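Local atomic coordinates of putative nucleoprotein (Infectious salmon anemia virus, PDB entry 4EWC), a protein that encapsidates the negative-strand viral RNA, protecting it from nucleases and forming the ribonucleoprotein that serves as template for transcription and replication. Residues I173-Q178 with V212-G217; M181-L186 with V224-L229; A441-A446 with P465-Y470; A457-N462 with I581-V586. All blocks are in the same frame, centred on the assembly; numbering follows the deposited sequence.

Contact 1 of 4, residues I173-Q178 with V212-G217; sequences IWQNGQ and VVTANG
Asn-176, in the first turn of helix 174-188, meets the end of a two-stranded antiparallel hairpin (209-214 with 219-224): its amide pairs with the backbone N and O of Thr-214 much as a neighbouring peptide would. OD1 accepts from Thr-214 N at 3.1 Å and ND2 donates to Thr-214 O at 3.3 Å. Both bonds are nearly straight and lie in the plane of the accepting carbonyl, on a lone pair, so the amide meets the peptide edge to edge, in nearly one plane. Beside this pair, Val-213 CG1 packs against Asn-176 OD1 at 3.6 Å. Ile-173, the N-cap residue, crosses Thr-214 at about a right angle, methyl to methyl, with CG2 4.1 Å from Thr-214 CG2.

Further out, Asn-176 ND2 has a second acceptor in Glu-170 O, which helps to fix the rotation of the amide. Gln-175 brings only its CB near Thr-214, because its chain bends at chi2 (85°) and NE2 bonds to Gly-431 O. Val-213 is paired through its backbone with Lys-220, and Ile-489 of strand 488-491 touches both Ile-173 and Thr-214. The terminal methyl of Ile-173, CD1, ends 3.7 Å from Thr-214 O and 3.9 Å from Ala-215 O.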
loop_
_atom_site.group_PDB
_atom_site.type_symbol
_atom_site.label_atom_id
_atom_site.label_comp_id
_atom_site.label_asym_id
_atom_site.label_seq_id
_atom_site.Cartn_x
_atom_site.Cartn_y
_atom_site.Cartn_z
ATOM N N ILE A 173 12.017 19.240 21.936
ATOM C CA ILE A 173 11.708 19.453 20.535
ATOM C C ILE A 173 12.558 18.564 19.636
ATOM O O ILE A 173 13.796 18.593 19.688
ATOM C CB ILE A 173 11.883 20.919 20.139
ATOM C CG1 ILE A 173 10.909 21.775 20.940
ATOM C CG2 ILE A 173 11.645 21.102 18.638
ATOM C CD1 ILE A 173 11.221 23.269 20.926
ATOM N N TRP A 174 11.865 17.786 18.811
ATOM C CA TRP A 174 12.469 16.797 17.919
ATOM C C TRP A 174 13.731 17.269 17.200
ATOM O O TRP A 174 14.792 16.655 17.328
ATOM C CB TRP A 174 11.440 16.326 16.900
ATOM C CG TRP A 174 11.998 15.326 16.020
ATOM C CD1 TRP A 174 12.206 14.021 16.310
ATOM C CD2 TRP A 174 12.472 15.533 14.685
ATOM N NE1 TRP A 174 12.774 13.385 15.234
ATOM C CE2 TRP A 174 12.949 14.293 14.222
ATOM C CE3 TRP A 174 12.532 16.645 13.835
ATOM C CZ2 TRP A 174 13.475 14.128 12.936
ATOM C CZ3 TRP A 174 13.063 16.478 12.580
ATOM C CH2 TRP A 174 13.523 15.222 12.138
ATOM N N GLN A 175 13.605 18.372 16.467
ATOM C CA GLN A 175 14.730 18.961 15.745
ATOM C C GLN A 175 15.953 19.094 16.621
ATOM O O GLN A 175 17.075 18.963 16.135
ATOM C CB GLN A 175 14.385 20.353 15.185
ATOM C CG GLN A 175 13.535 20.374 13.938
ATOM C CD GLN A 175 12.062 20.285 14.258
ATOM O OE1 GLN A 175 11.677 19.973 15.392
ATOM N NE2 GLN A 175 11.223 20.572 13.264
ATOM N N ASN A 176 15.737 19.363 17.910
ATOM C CA ASN A 176 16.851 19.636 18.810
ATOM C C ASN A 176 17.643 18.371 19.232
ATOM O O ASN A 176 18.884 18.393 19.309
ATOM C CB ASN A 176 16.398 20.485 19.993
ATOM C CG ASN A 176 15.920 21.894 19.575
ATOM O OD1 ASN A 176 16.478 22.518 18.681
ATOM N ND2 ASN A 176 14.877 22.386 20.239
ATOM N N GLY A 177 16.936 17.272 19.496
ATOM C CA GLY A 177 17.596 15.995 19.666
ATOM C C GLY A 177 18.512 15.634 18.494
ATOM O O GLY A 177 19.670 15.261 18.690
ATOM N N GLN A 178 17.987 15.730 17.276
ATOM C CA GLN A 178 18.790 15.556 16.064
ATOM C C GLN A 178 20.026 16.437 16.072
ATOM O O GLN A 178 21.130 15.992 15.757
ATOM C CB GLN A 178 17.974 15.933 14.832
ATOM C CG GLN A 178 16.754 15.088 14.620
ATOM C CD GLN A 178 17.106 13.635 14.477
ATOM O OE1 GLN A 178 17.680 13.230 13.468
ATOM N NE2 GLN A 178 16.758 12.828 15.495
ATOM N N VAL A 212 22.131 25.756 15.373
ATOM C CA VAL A 212 20.788 26.252 15.094
ATOM C C VAL A 212 19.736 25.501 15.935
ATOM O O VAL A 212 19.585 24.280 15.818
ATOM C CB VAL A 212 20.486 26.181 13.579
ATOM C CG1 VAL A 212 19.001 26.142 13.331
ATOM C CG2 VAL A 212 21.149 27.340 12.839
ATOM N N VAL A 213 19.020 26.248 16.781
ATOM C CA VAL A 213 18.066 25.679 17.736
ATOM C C VAL A 213 16.645 26.202 17.525
ATOM O O VAL A 213 16.447 27.388 17.295
ATOM C CB VAL A 213 18.491 26.021 19.199
ATOM C CG1 VAL A 213 17.387 25.683 20.194
ATOM C CG2 VAL A 213 19.786 25.312 19.562
ATOM N N THR A 214 15.656 25.321 17.621
ATOM C CA THR A 214 14.259 25.742 17.565
ATOM C C THR A 214 13.774 26.214 18.939
ATOM O O THR A 214 13.976 25.509 19.926
ATOM C CB THR A 214 13.358 24.616 17.024
ATOM O OG1 THR A 214 13.651 24.416 15.630
ATOM C CG2 THR A 214 11.890 24.982 17.193
ATOM N N ALA A 215 13.137 27.388 19.000
ATOM C CA ALA A 215 12.816 28.042 20.279
ATOM C C ALA A 215 11.336 28.011 20.635
ATOM O O ALA A 215 10.855 27.086 21.291
ATOM C CB ALA A 215 13.328 29.489 20.285
ATOM N N ASN A 216 10.638 29.078 20.248
ATOM C CA ASN A 216 9.180 29.200 20.390
ATOM C C ASN A 216 8.586 29.284 18.990
ATOM O O ASN A 216 7.803 30.175 18.695
ATOM C CB ASN A 216 8.810 30.465 21.159
ATOM N N GLY A 217 8.991 28.360 18.128
ATOM C CA GLY A 217 8.593 28.355 16.737
ATOM C C GLY A 217 9.704 29.012 15.958
ATOM O O GLY A 217 9.880 28.779 14.759
#

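Contact 2 of 4, residues M181-L186 with V224-L229; sequences MRILAL and VNLNDL. Unlike the reference sequence in segment 181-186: Met-181 (reference Ile).
Val-224, the last residue of strand 219-224, meets Ile-183 of helix 174-188 through its CG1 methyl, 4.2 Å from Ile-183 CG1; the two side chains lie alongside, pointing opposite ways. The chain then turns into a second helix at Asn-225. Its OD1 accepts from Asp-228 N at 2.8 Å, an almost straight bond whose donor stands above the carbonyl plane, and so caps the first turn.

Leu-226, the first helical residue, divides its two methyls between two partners. CD2 lies 3.6 Å from Ile-183 CD1, while CD1 reaches Leu-186 CG at 4.1 Å, where Leu-186 is exposed to solvent. Ile-183 can face several partners because CG1 stands anti to its backbone N (chi1 -164°) and points to Val-224 and Leu-226, leaving CG2 for the next turn.

Three residues on, Leu-229 completes the row. Its CD2 methyl fits over the helix backbone, 3.8 Å from Leu-184 CA and 3.9 Å from Ile-183 O, and lies 4.0 Å from Ile-183 CG2. Phe-161 and Phe-162 of helix 142-162 extend this apolar layer, touching Leu-229 and Ile-183 respectively. The contact is helix-to-helix packing by aliphatic side chains, in which the N-capped first turn of helix 226-236, directly after a beta hairpin, rests on helix 174-188.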
loop_
_atom_site.group_PDB
_atom_site.type_symbol
_atom_site.label_atom_id
_atom_site.label_comp_id
_atom_site.label_asym_id
_atom_site.label_seq_id
_atom_site.Cartn_x
_atom_site.Cartn_y
_atom_site.Cartn_z
HETATM N N MSE A 181 22.830 15.198 18.632
HETATM C CA MSE A 181 23.653 14.101 18.129
HETATM C C MSE A 181 24.621 14.536 17.014
HETATM O O MSE A 181 25.740 14.032 16.924
HETATM C CB MSE A 181 22.792 12.941 17.611
HETATM C CG MSE A 181 22.070 12.141 18.641
HETATM SE SE MSE A 181 23.220 11.511 20.118
HETATM C CE MSE A 181 24.688 10.652 19.193
ATOM N N ARG A 182 24.174 15.441 16.153
ATOM C CA ARG A 182 24.989 15.869 15.025
ATOM C C ARG A 182 26.177 16.648 15.538
ATOM O O ARG A 182 27.302 16.476 15.062
ATOM C CB ARG A 182 24.175 16.718 14.043
ATOM C CG ARG A 182 23.292 15.917 13.116
ATOM C CD ARG A 182 22.453 16.837 12.234
ATOM N NE ARG A 182 21.331 16.131 11.603
ATOM C CZ ARG A 182 21.411 15.454 10.453
ATOM N NH1 ARG A 182 22.565 15.383 9.793
ATOM N NH2 ARG A 182 20.334 14.846 9.956
ATOM N N ILE A 183 25.922 17.507 16.517
ATOM C CA ILE A 183 26.989 18.281 17.127
ATOM C C ILE A 183 27.907 17.374 17.948
ATOM O O ILE A 183 29.128 17.554 17.979
ATOM C CB ILE A 183 26.439 19.463 17.952
ATOM C CG1 ILE A 183 27.541 20.468 18.243
ATOM C CG2 ILE A 183 25.785 19.011 19.223
ATOM C CD1 ILE A 183 28.042 21.140 16.999
ATOM N N LEU A 184 27.311 16.376 18.586
ATOM C CA LEU A 184 28.086 15.416 19.353
ATOM C C LEU A 184 29.043 14.681 18.437
ATOM O O LEU A 184 30.236 14.611 18.710
ATOM C CB LEU A 184 27.169 14.424 20.051
ATOM C CG LEU A 184 27.834 13.257 20.787
ATOM C CD1 LEU A 184 29.088 13.672 21.538
ATOM C CD2 LEU A 184 26.842 12.656 21.748
ATOM N N ALA A 185 28.502 14.133 17.352
ATOM C CA ALA A 185 29.320 13.458 16.352
ATOM C C ALA A 185 30.440 14.386 15.885
ATOM O O ALA A 185 31.598 13.978 15.770
ATOM C CB ALA A 185 28.469 13.006 15.180
ATOM N N LEU A 186 30.092 15.641 15.641
ATOM C CA LEU A 186 31.081 16.654 15.293
ATOM C C LEU A 186 32.199 16.824 16.342
ATOM O O LEU A 186 33.376 16.835 15.993
ATOM C CB LEU A 186 30.384 17.995 15.042
ATOM C CG LEU A 186 31.308 19.113 14.562
ATOM C CD1 LEU A 186 32.066 18.680 13.330
ATOM C CD2 LEU A 186 30.515 20.364 14.266
ATOM N N VAL A 224 28.189 26.360 20.924
ATOM C CA VAL A 224 28.641 25.152 21.593
ATOM C C VAL A 224 30.152 25.065 21.570
ATOM O O VAL A 224 30.772 25.224 20.528
ATOM C CB VAL A 224 28.051 23.891 20.948
ATOM C CG1 VAL A 224 28.604 22.673 21.614
ATOM C CG2 VAL A 224 26.545 23.916 21.056
ATOM N N ASN A 225 30.743 24.831 22.732
ATOM C CA ASN A 225 32.174 24.608 22.813
ATOM C C ASN A 225 32.472 23.115 22.648
ATOM O O ASN A 225 32.215 22.312 23.549
ATOM C CB ASN A 225 32.711 25.144 24.128
ATOM C CG ASN A 225 34.207 24.880 24.321
ATOM O OD1 ASN A 225 34.706 23.757 24.139
ATOM N ND2 ASN A 225 34.930 25.923 24.724
ATOM N N LEU A 226 33.041 22.756 21.500
ATOM C CA LEU A 226 33.235 21.361 21.141
ATOM C C LEU A 226 34.266 20.626 21.999
ATOM O O LEU A 226 34.159 19.411 22.163
ATOM C CB LEU A 226 33.579 21.218 19.649
ATOM C CG LEU A 226 32.649 21.788 18.576
ATOM C CD1 LEU A 226 33.270 21.562 17.208
ATOM C CD2 LEU A 226 31.249 21.192 18.628
ATOM N N ASN A 227 35.264 21.334 22.530
ATOM C CA ASN A 227 36.206 20.706 23.472
ATOM C C ASN A 227 35.518 20.286 24.760
ATOM O O ASN A 227 35.743 19.188 25.267
ATOM C CB ASN A 227 37.359 21.634 23.836
ATOM C CG ASN A 227 38.196 22.007 22.648
ATOM O OD1 ASN A 227 37.840 21.709 21.509
ATOM N ND2 ASN A 227 39.313 22.680 22.900
ATOM N N ASP A 228 34.693 21.172 25.296
ATOM C CA ASP A 228 33.931 20.824 26.476
ATOM C C ASP A 228 33.051 19.626 26.157
ATOM O O ASP A 228 32.994 18.663 26.923
ATOM C CB ASP A 228 33.081 22.001 26.971
ATOM C CG ASP A 228 33.914 23.184 27.389
ATOM O OD1 ASP A 228 35.145 23.030 27.530
ATOM O OD2 ASP A 228 33.341 24.281 27.578
ATOM N N LEU A 229 32.386 19.683 25.007
ATOM C CA LEU A 229 31.489 18.605 24.612
ATOM C C LEU A 229 32.220 17.278 24.428
ATOM O O LEU A 229 31.714 16.226 24.805
ATOM C CB LEU A 229 30.712 18.968 23.348
ATOM C CG LEU A 229 29.692 17.874 22.995
ATOM C CD1 LEU A 229 28.873 17.483 24.238
ATOM C CD2 LEU A 229 28.779 18.265 21.819
#

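Contact 3 of 4, residues A441-A446 with P465-Y470; sequences ARTCVA and PGSERY
Arg-442 turns one edge of its guanidinium to the carbonyl of Pro-465, with NE and NH2 gripping the same oxygen side-on. NE lies 2.7 Å from Pro-465 O and NH2 2.9 Å from it. The oxygen is within 8° of the guanidinium plane, and NE approaches nearly along the C=O axis. A bend at chi3 (79°) swings the group to this edge-on position, while NH1 bonds to Arg-493 O. The other flat group, the Tyr-470 ring, carries Arg-469 CG over the centre of one face, 3.7 Å above it; its OH bonds to Val-582 N of the second subunit.

Between these ends the loop 465-470 is laid as a strap across one side of helix 438-449, within the C-terminal region of the orthomyxovirus nucleoprotein family. The backbones come nearest at Ser-467, whose CA is 4.7 Å from Thr-443 CA; its CB lies 3.7 Å from Arg-442 CB and 3.3 Å from Thr-443 OG1, with its own hydroxyl bonded to Val-464 O. Thr-443 OG1 also sits 2.9 Å from Glu-468 O, but Ser-439 O is a rival acceptor for its proton. Glu-468 sends its carboxylate away from the helix to Asn-473 ND2, and OE2 accepts a weak bond from Tyr-470 N.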
loop_
_atom_site.group_PDB
_atom_site.type_symbol
_atom_site.label_atom_id
_atom_site.label_comp_id
_atom_site.label_asym_id
_atom_site.label_seq_id
_atom_site.Cartn_x
_atom_site.Cartn_y
_atom_site.Cartn_z
ATOM N N ALA A 441 7.009 15.138 9.604
ATOM C CA ALA A 441 7.766 14.845 10.815
ATOM C C ALA A 441 7.565 13.397 11.233
ATOM O O ALA A 441 8.530 12.716 11.592
ATOM C CB ALA A 441 7.385 15.801 11.942
ATOM N N ARG A 442 6.321 12.922 11.173
ATOM C CA ARG A 442 6.028 11.524 11.502
ATOM C C ARG A 442 6.770 10.531 10.588
ATOM O O ARG A 442 7.241 9.483 11.039
ATOM C CB ARG A 442 4.521 11.278 11.503
ATOM C CG ARG A 442 3.830 12.074 12.598
ATOM C CD ARG A 442 2.323 11.913 12.589
ATOM N NE ARG A 442 1.932 10.663 13.206
ATOM C CZ ARG A 442 1.840 10.475 14.517
ATOM N NH1 ARG A 442 2.108 11.468 15.356
ATOM N NH2 ARG A 442 1.484 9.282 14.989
ATOM N N THR A 443 6.900 10.886 9.313
ATOM C CA THR A 443 7.673 10.086 8.367
ATOM C C THR A 443 9.166 10.077 8.736
ATOM O O THR A 443 9.843 9.074 8.559
ATOM C CB THR A 443 7.470 10.564 6.896
ATOM O OG1 THR A 443 6.085 10.485 6.534
ATOM C CG2 THR A 443 8.250 9.709 5.934
ATOM N N CYS A 444 9.666 11.191 9.254
ATOM C CA CYS A 444 11.071 11.314 9.614
ATOM C C CYS A 444 11.423 10.486 10.849
ATOM O O CYS A 444 12.545 9.988 10.998
ATOM C CB CYS A 444 11.408 12.780 9.863
ATOM S SG CYS A 444 11.587 13.668 8.347
ATOM N N VAL A 445 10.440 10.372 11.733
ATOM C CA VAL A 445 10.529 9.573 12.917
ATOM C C VAL A 445 10.511 8.096 12.523
ATOM O O VAL A 445 11.358 7.322 12.974
ATOM C CB VAL A 445 9.348 9.913 13.867
ATOM C CG1 VAL A 445 9.111 8.810 14.926
ATOM C CG2 VAL A 445 9.587 11.252 14.533
ATOM N N ALA A 446 9.537 7.722 11.692
ATOM C CA ALA A 446 9.378 6.357 11.230
ATOM C C ALA A 446 10.673 5.870 10.615
ATOM O O ALA A 446 11.196 4.808 10.978
ATOM C CB ALA A 446 8.263 6.272 10.209
ATOM N N PRO A 465 1.718 5.715 12.668
ATOM C CA PRO A 465 0.482 5.998 11.936
ATOM C C PRO A 465 0.419 7.460 11.556
ATOM O O PRO A 465 0.901 8.322 12.310
ATOM C CB PRO A 465 -0.614 5.680 12.951
ATOM C CG PRO A 465 0.005 4.724 13.872
ATOM C CD PRO A 465 1.435 5.170 14.003
ATOM N N GLY A 466 -0.156 7.737 10.391
ATOM C CA GLY A 466 -0.406 9.111 10.007
ATOM C C GLY A 466 0.764 9.729 9.277
ATOM O O GLY A 466 0.676 10.864 8.814
ATOM N N SER A 467 1.868 9.003 9.173
ATOM C CA SER A 467 2.996 9.535 8.435
ATOM C C SER A 467 2.698 9.505 6.931
ATOM O O SER A 467 1.828 8.750 6.467
ATOM C CB SER A 467 4.276 8.762 8.754
ATOM O OG SER A 467 4.114 7.395 8.447
ATOM N N GLU A 468 3.427 10.335 6.193
ATOM C CA GLU A 468 3.279 10.452 4.758
ATOM C C GLU A 468 3.995 9.297 4.009
ATOM O O GLU A 468 5.177 9.043 4.224
ATOM C CB GLU A 468 3.807 11.828 4.322
ATOM C CG GLU A 468 3.810 12.067 2.838
ATOM C CD GLU A 468 2.411 12.154 2.258
ATOM O OE1 GLU A 468 1.696 13.144 2.580
ATOM O OE2 GLU A 468 2.032 11.230 1.479
ATOM N N ARG A 469 3.266 8.606 3.138
ATOM C CA ARG A 469 3.767 7.412 2.469
ATOM C C ARG A 469 4.475 7.713 1.129
ATOM O O ARG A 469 5.207 6.871 0.579
ATOM C CB ARG A 469 2.620 6.410 2.309
ATOM C CG ARG A 469 2.568 5.632 1.022
ATOM C CD ARG A 469 1.265 4.850 0.879
ATOM N NE ARG A 469 1.207 3.641 1.702
ATOM C CZ ARG A 469 1.385 2.410 1.225
ATOM N NH1 ARG A 469 1.637 2.226 -0.065
ATOM N NH2 ARG A 469 1.300 1.364 2.036
ATOM N N TYR A 470 4.275 8.929 0.611
ATOM C CA TYR A 470 4.976 9.364 -0.606
ATOM C C TYR A 470 5.891 10.569 -0.394
ATOM O O TYR A 470 5.470 11.616 0.078
ATOM C CB TYR A 470 4.014 9.628 -1.767
ATOM C CG TYR A 470 3.100 8.474 -2.084
ATOM C CD1 TYR A 470 3.537 7.411 -2.847
ATOM C CD2 TYR A 470 1.790 8.455 -1.615
ATOM C CE1 TYR A 470 2.702 6.355 -3.138
ATOM C CE2 TYR A 470 0.951 7.409 -1.904
ATOM C CZ TYR A 470 1.418 6.357 -2.668
ATOM O OH TYR A 470 0.591 5.308 -2.953
#

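Contact 4 of 4, residues A457-N462 with I581-V586; sequences ADIIEN and IVISGV
Asp-458 places a single carboxylate oxygen, OD2, against both the backbone and the hydroxyl of Ser-584 in the turn that follows Ile-583. Ser-584 N donates to OD2 at 3.1 Å, from well above the carboxylate plane. The hydroxyl, Ser-584 OG, donates to the same oxygen, although the very short separation in the model is doubtful as an exact value. The other oxygen, OD1, forms a salt bridge with Arg-469 of the same chain, so the carboxylate is held from two quarters and is probably kept ionised by that charge; Arg-469 of the second subunit adds a long, weak ion pair.

Nearer the start of the helix, Ala-457 N donates to Val-586 O at 3.2 Å, a bond that ties the first turn to the chain beyond Ser-584. Ile-581 turns its side chain toward the helix: CD1 lies 4.0 Å from Asp-458 CB, and CG2 runs alongside the amide of Asn-462, 3.5 Å from OD1. That amide is fixed by ND2 donating to Asp-458 O at 2.8 Å; Asn-462 N reaches this oxygen from the opposite face of the carbonyl plane. Ile-459 and Ile-583 meet through their CD1 methyls, 4.2 Å apart.

The second subunit packs close by: its Ser-521 lies on Ile-459, and its Val-586 touches Ser-584. Ser-584 OG in turn accepts from Val-586 N of its own chain at 3.2 Å, the mark of an ST turn, which here follows the strand that is outermost in its antiparallel sheet within this chain and is clasped by an aspartate in the first turn of a helix.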
loop_
_atom_site.group_PDB
_atom_site.type_symbol
_atom_site.label_atom_id
_atom_site.label_comp_id
_atom_site.label_asym_id
_atom_site.label_seq_id
_atom_site.Cartn_x
_atom_site.Cartn_y
_atom_site.Cartn_z
ATOM N N ALA A 457 6.981 1.219 2.393
ATOM C CA ALA A 457 6.062 2.284 2.784
ATOM C C ALA A 457 4.946 1.763 3.687
ATOM O O ALA A 457 4.558 2.441 4.636
ATOM C CB ALA A 457 5.471 2.969 1.555
ATOM N N ASP A 458 4.432 0.573 3.380
ATOM C CA ASP A 458 3.416 -0.050 4.218
ATOM C C ASP A 458 3.910 -0.144 5.653
ATOM O O ASP A 458 3.174 0.157 6.595
ATOM C CB ASP A 458 3.080 -1.444 3.731
ATOM C CG ASP A 458 2.459 -1.448 2.353
ATOM O OD1 ASP A 458 1.262 -1.096 2.266
ATOM O OD2 ASP A 458 3.157 -1.827 1.366
ATOM N N ILE A 459 5.164 -0.561 5.807
ATOM C CA ILE A 459 5.761 -0.703 7.115
ATOM C C ILE A 459 5.842 0.640 7.821
ATOM O O ILE A 459 5.366 0.776 8.962
ATOM C CB ILE A 459 7.155 -1.357 7.073
ATOM C CG1 ILE A 459 7.075 -2.753 6.482
ATOM C CG2 ILE A 459 7.768 -1.431 8.489
ATOM C CD1 ILE A 459 8.422 -3.470 6.439
ATOM N N ILE A 460 6.462 1.611 7.147
ATOM C CA ILE A 460 6.508 3.003 7.608
ATOM C C ILE A 460 5.140 3.472 8.085
ATOM O O ILE A 460 5.004 3.991 9.188
ATOM C CB ILE A 460 6.925 3.972 6.484
ATOM C CG1 ILE A 460 8.379 3.731 6.065
ATOM C CG2 ILE A 460 6.727 5.390 6.931
ATOM C CD1 ILE A 460 9.374 4.094 7.127
ATOM N N GLU A 461 4.124 3.285 7.251
ATOM C CA GLU A 461 2.793 3.754 7.608
ATOM C C GLU A 461 2.275 3.077 8.876
ATOM O O GLU A 461 1.721 3.731 9.756
ATOM C CB GLU A 461 1.802 3.564 6.472
ATOM C CG GLU A 461 0.461 4.189 6.746
ATOM C CD GLU A 461 0.393 5.606 6.217
ATOM O OE1 GLU A 461 0.942 5.840 5.107
ATOM O OE2 GLU A 461 -0.206 6.479 6.905
ATOM N N ASN A 462 2.446 1.766 8.982
ATOM C CA ASN A 462 2.029 1.101 10.217
ATOM C C ASN A 462 2.927 1.390 11.429
ATOM O O ASN A 462 2.482 1.285 12.569
ATOM C CB ASN A 462 1.888 -0.401 10.011
ATOM C CG ASN A 462 0.696 -0.746 9.164
ATOM O OD1 ASN A 462 -0.345 -1.177 9.675
ATOM N ND2 ASN A 462 0.834 -0.548 7.856
ATOM N N ILE A 581 0.237 -7.392 8.019
ATOM C CA ILE A 581 0.144 -6.520 6.840
ATOM C C ILE A 581 0.907 -7.159 5.696
ATOM O O ILE A 581 1.730 -8.048 5.922
ATOM C CB ILE A 581 0.723 -5.096 7.071
ATOM C CG1 ILE A 581 2.240 -5.133 7.238
ATOM C CG2 ILE A 581 0.034 -4.398 8.245
ATOM C CD1 ILE A 581 2.910 -3.802 7.004
ATOM N N VAL A 582 0.631 -6.706 4.475
ATOM C CA VAL A 582 1.368 -7.142 3.284
ATOM C C VAL A 582 2.426 -6.118 2.877
ATOM O O VAL A 582 2.136 -4.937 2.712
ATOM C CB VAL A 582 0.431 -7.329 2.057
ATOM C CG1 VAL A 582 1.246 -7.374 0.764
ATOM C CG2 VAL A 582 -0.422 -8.567 2.202
ATOM N N ILE A 583 3.657 -6.565 2.703
ATOM C CA ILE A 583 4.661 -5.682 2.116
ATOM C C ILE A 583 4.440 -5.685 0.595
ATOM O O ILE A 583 4.736 -6.673 -0.092
ATOM C CB ILE A 583 6.097 -6.128 2.486
ATOM C CG1 ILE A 583 6.229 -6.219 3.996
ATOM C CG2 ILE A 583 7.134 -5.171 1.948
ATOM C CD1 ILE A 583 7.448 -6.998 4.448
ATOM N N SER A 584 3.893 -4.583 0.094
ATOM C CA SER A 584 3.451 -4.486 -1.296
ATOM C C SER A 584 4.591 -4.368 -2.286
ATOM O O SER A 584 4.482 -4.818 -3.426
ATOM C CB SER A 584 2.528 -3.278 -1.485
ATOM O OG SER A 584 3.159 -2.099 -1.039
ATOM N N GLY A 585 5.675 -3.750 -1.847
ATOM C CA GLY A 585 6.791 -3.467 -2.715
ATOM C C GLY A 585 6.875 -1.971 -2.969
ATOM O O GLY A 585 7.913 -1.468 -3.383
ATOM N N VAL A 586 5.784 -1.252 -2.725
ATOM C CA VAL A 586 5.823 0.197 -2.844
ATOM C C VAL A 586 6.674 0.748 -1.710
ATOM O O VAL A 586 6.636 0.240 -0.582
ATOM C CB VAL A 586 4.406 0.850 -2.796
ATOM C CG1 VAL A 586 4.516 2.374 -2.808
ATOM C CG2 VAL A 586 3.591 0.397 -3.969
#

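How the contacts relate
Contacts 1 and 2 share helix 174-188, their centres about 16 Å apart: its first turn meets the end of one hairpin strand, and later turns meet the helix that follows the hairpin. Trp-174 joins this region to contact 3: its ring atom CZ2 packs 3.9 Å from Cys-444 CB and NE1 3.9 Å from Val-445 CG2. Contacts 3 and 4 are closer still, with centres about 12 Å apart; the salt bridge of Arg-469 with Asp-458 joins them, and both touch the second subunit. Contacts 2 and 4 lie on opposite sides of the chain's centre, about 37 Å apart between centres.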